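Local coordinates for lipolytic protein G-D-S-L family (Veillonella parvula DSM 2008, PDB 4RW0) that probably hydrolyses ester bonds of lipids or other acylated substrates with a serine-histidine active site, at residues D11-G16 against V164-R169. Sequence-based numbering, arbitrary orientation.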
loop_
_atom_site.group_PDB
_atom_site.type_symbol
_atom_site.label_atom_id
_atom_site.label_comp_id
_atom_site.label_asym_id
_atom_site.label_seq_id
_atom_site.Cartn_x
_atom_site.Cartn_y
_atom_site.Cartn_z
ATOM N N ASP A 11 3.770 -0.568 5.629
ATOM C CA ASP A 11 5.050 -0.415 6.157
ATOM C C ASP A 11 5.560 1.068 5.978
ATOM O O ASP A 11 4.792 2.003 5.949
ATOM C CB ASP A 11 5.954 -1.467 5.572
ATOM C CG ASP A 11 6.120 -1.315 4.029
ATOM O OD1 ASP A 11 5.793 -0.209 3.450
ATOM O OD2 ASP A 11 6.430 -2.370 3.403
ATOM N N SER A 12 6.846 1.255 5.856
ATOM C CA SER A 12 7.392 2.627 5.770
ATOM C C SER A 12 7.031 3.342 4.489
ATOM O O SER A 12 6.999 4.553 4.449
ATOM C CB SER A 12 8.885 2.553 5.988
ATOM O OG SER A 12 9.347 1.800 4.908
ATOM N N ILE A 13 6.634 2.598 3.461
ATOM C CA ILE A 13 6.276 3.195 2.179
ATOM C C ILE A 13 4.828 3.677 2.225
ATOM O O ILE A 13 4.421 4.537 1.465
ATOM C CB ILE A 13 6.535 2.190 1.019
ATOM C CG1 ILE A 13 8.039 1.965 0.854
ATOM C CG2 ILE A 13 5.983 2.692 -0.300
ATOM C CD1 ILE A 13 8.408 0.863 -0.117
ATOM N N THR A 14 4.021 3.138 3.124
ATOM C CA THR A 14 2.748 3.734 3.413
ATOM C C THR A 14 2.886 4.889 4.475
ATOM O O THR A 14 2.171 5.906 4.426
ATOM C CB THR A 14 1.795 2.644 3.924
ATOM O OG1 THR A 14 1.485 1.776 2.828
ATOM C CG2 THR A 14 0.536 3.226 4.528
ATOM N N ARG A 15 3.745 4.699 5.458
ATOM C CA ARG A 15 3.959 5.740 6.522
ATOM C C ARG A 15 4.538 7.034 5.855
ATOM O O ARG A 15 4.170 8.135 6.212
ATOM C CB ARG A 15 4.942 5.256 7.560
ATOM C CG ARG A 15 4.796 5.859 8.933
ATOM C CD ARG A 15 5.639 7.080 9.088
ATOM N NE ARG A 15 7.092 6.849 9.103
ATOM C CZ ARG A 15 7.977 7.841 8.910
ATOM N NH1 ARG A 15 7.587 9.099 8.709
ATOM N NH2 ARG A 15 9.269 7.598 8.873
ATOM N N GLY A 16 5.387 6.883 4.859
ATOM C CA GLY A 16 6.058 8.025 4.209
ATOM C C GLY A 16 7.494 8.335 4.641
ATOM O O GLY A 16 7.844 9.480 4.863
ATOM N N VAL A 164 14.620 0.831 -1.877
ATOM C CA VAL A 164 13.151 0.715 -1.962
ATOM C C VAL A 164 12.326 1.988 -1.742
ATOM O O VAL A 164 11.201 2.115 -2.232
ATOM C CB VAL A 164 12.573 -0.366 -0.992
ATOM C CG1 VAL A 164 13.083 -1.735 -1.399
ATOM C CG2 VAL A 164 12.916 -0.080 0.470
ATOM N N HIS A 165 12.867 2.919 -0.993
ATOM C CA HIS A 165 12.069 4.096 -0.592
ATOM C C HIS A 165 11.947 5.142 -1.672
ATOM O O HIS A 165 12.970 5.589 -2.209
ATOM C CB HIS A 165 12.641 4.730 0.666
ATOM C CG HIS A 165 12.402 3.893 1.869
ATOM N ND1 HIS A 165 13.424 3.354 2.603
ATOM C CD2 HIS A 165 11.255 3.419 2.404
ATOM C CE1 HIS A 165 12.918 2.589 3.558
ATOM N NE2 HIS A 165 11.609 2.610 3.451
ATOM N N PRO A 166 10.709 5.527 -1.978
ATOM C CA PRO A 166 10.517 6.646 -2.852
ATOM C C PRO A 166 11.120 7.922 -2.291
ATOM O O PRO A 166 11.241 8.079 -1.063
ATOM C CB PRO A 166 8.988 6.737 -2.990
ATOM C CG PRO A 166 8.476 5.365 -2.614
ATOM C CD PRO A 166 9.425 4.930 -1.523
ATOM N N ASN A 167 11.561 8.830 -3.157
ATOM C CA ASN A 167 11.823 10.210 -2.740
ATOM C C ASN A 167 10.501 11.028 -2.882
ATOM O O ASN A 167 9.495 10.469 -3.219
ATOM C CB ASN A 167 12.989 10.813 -3.547
ATOM C CG ASN A 167 12.647 10.970 -4.999
ATOM O OD1 ASN A 167 11.474 11.073 -5.389
ATOM N ND2 ASN A 167 13.677 11.023 -5.830
ATOM N N GLU A 168 10.534 12.354 -2.653
ATOM C CA GLU A 168 9.323 13.193 -2.710
ATOM C C GLU A 168 8.645 13.126 -4.037
ATOM O O GLU A 168 7.432 13.183 -4.113
ATOM C CB GLU A 168 9.642 14.649 -2.406
ATOM C CG GLU A 168 9.768 14.983 -0.900
ATOM C CD GLU A 168 9.853 16.482 -0.617
ATOM O OE1 GLU A 168 9.071 17.307 -1.207
ATOM O OE2 GLU A 168 10.666 16.879 0.258
ATOM N N ARG A 169 9.410 13.028 -5.133
ATOM C CA ARG A 169 8.773 12.936 -6.458
ATOM C C ARG A 169 8.031 11.643 -6.589
ATOM O O ARG A 169 6.933 11.604 -7.108
ATOM C CB ARG A 169 9.817 13.118 -7.607
ATOM C CG ARG A 169 9.184 12.931 -9.009
ATOM C CD ARG A 169 10.141 13.119 -10.190
ATOM N NE ARG A 169 10.585 14.493 -10.299
ATOM C CZ ARG A 169 11.694 14.960 -9.866
ATOM N NH1 ARG A 169 12.598 14.186 -9.304
ATOM N NH2 ARG A 169 11.927 16.260 -10.007
#
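The hydroxyl of S12 meets the imidazole of H165 edge-on: OG lies 2.8 Å from NE2, in the plane of the ring, a hydrogen bond for which either atom could be the donor. In the SGNH hydrolase fold, a parallel sheet flanked by helices, this is the pairing expected of the catalytic serine and histidine. S12 belongs to the family's GDS motif at the end of strand 4-10, and H165 comes from the loop leading into helix 168-182; the roles are inferred from the family.

D11, at the N-cap position, caps the first turn of helix 12-15, in which S12 sits: its OD1 accepts from I13 N at 2.9 Å, although the N-H arrives 33° out of the carboxylate plane. With chi1 at 64°, OG of S12 sits between its own backbone N and carbonyl carbon; this rotamer, with the CB of S12 pointing toward the 164-169 segment, brings OG to the edge of the ring.

Over one face of the imidazole, V164 CG2 sits at the centre, 4.0 Å above the plane, and the ring of Y17 meets that of H165 at an inclined angle. Were H165 replaced by alanine, S12 OG would probably lose its nitrogen partner, and V164 CG2 the ring it packs against.

I13 supplies the apolar part of the contact. Its CG1, anti to the carbonyl carbon (chi1 -68°), passes obliquely by the imidazole, 3.9 Å from CD2 of H165, while the same carbon touches CD of P166 with the two side chains roughly perpendicular. M174 of helix 168-182 packs against both I13 and P166. Further out along the isoleucine, CD1 reaches the backbone just before the histidine, ending 3.7 Å from the carbonyl O of V164.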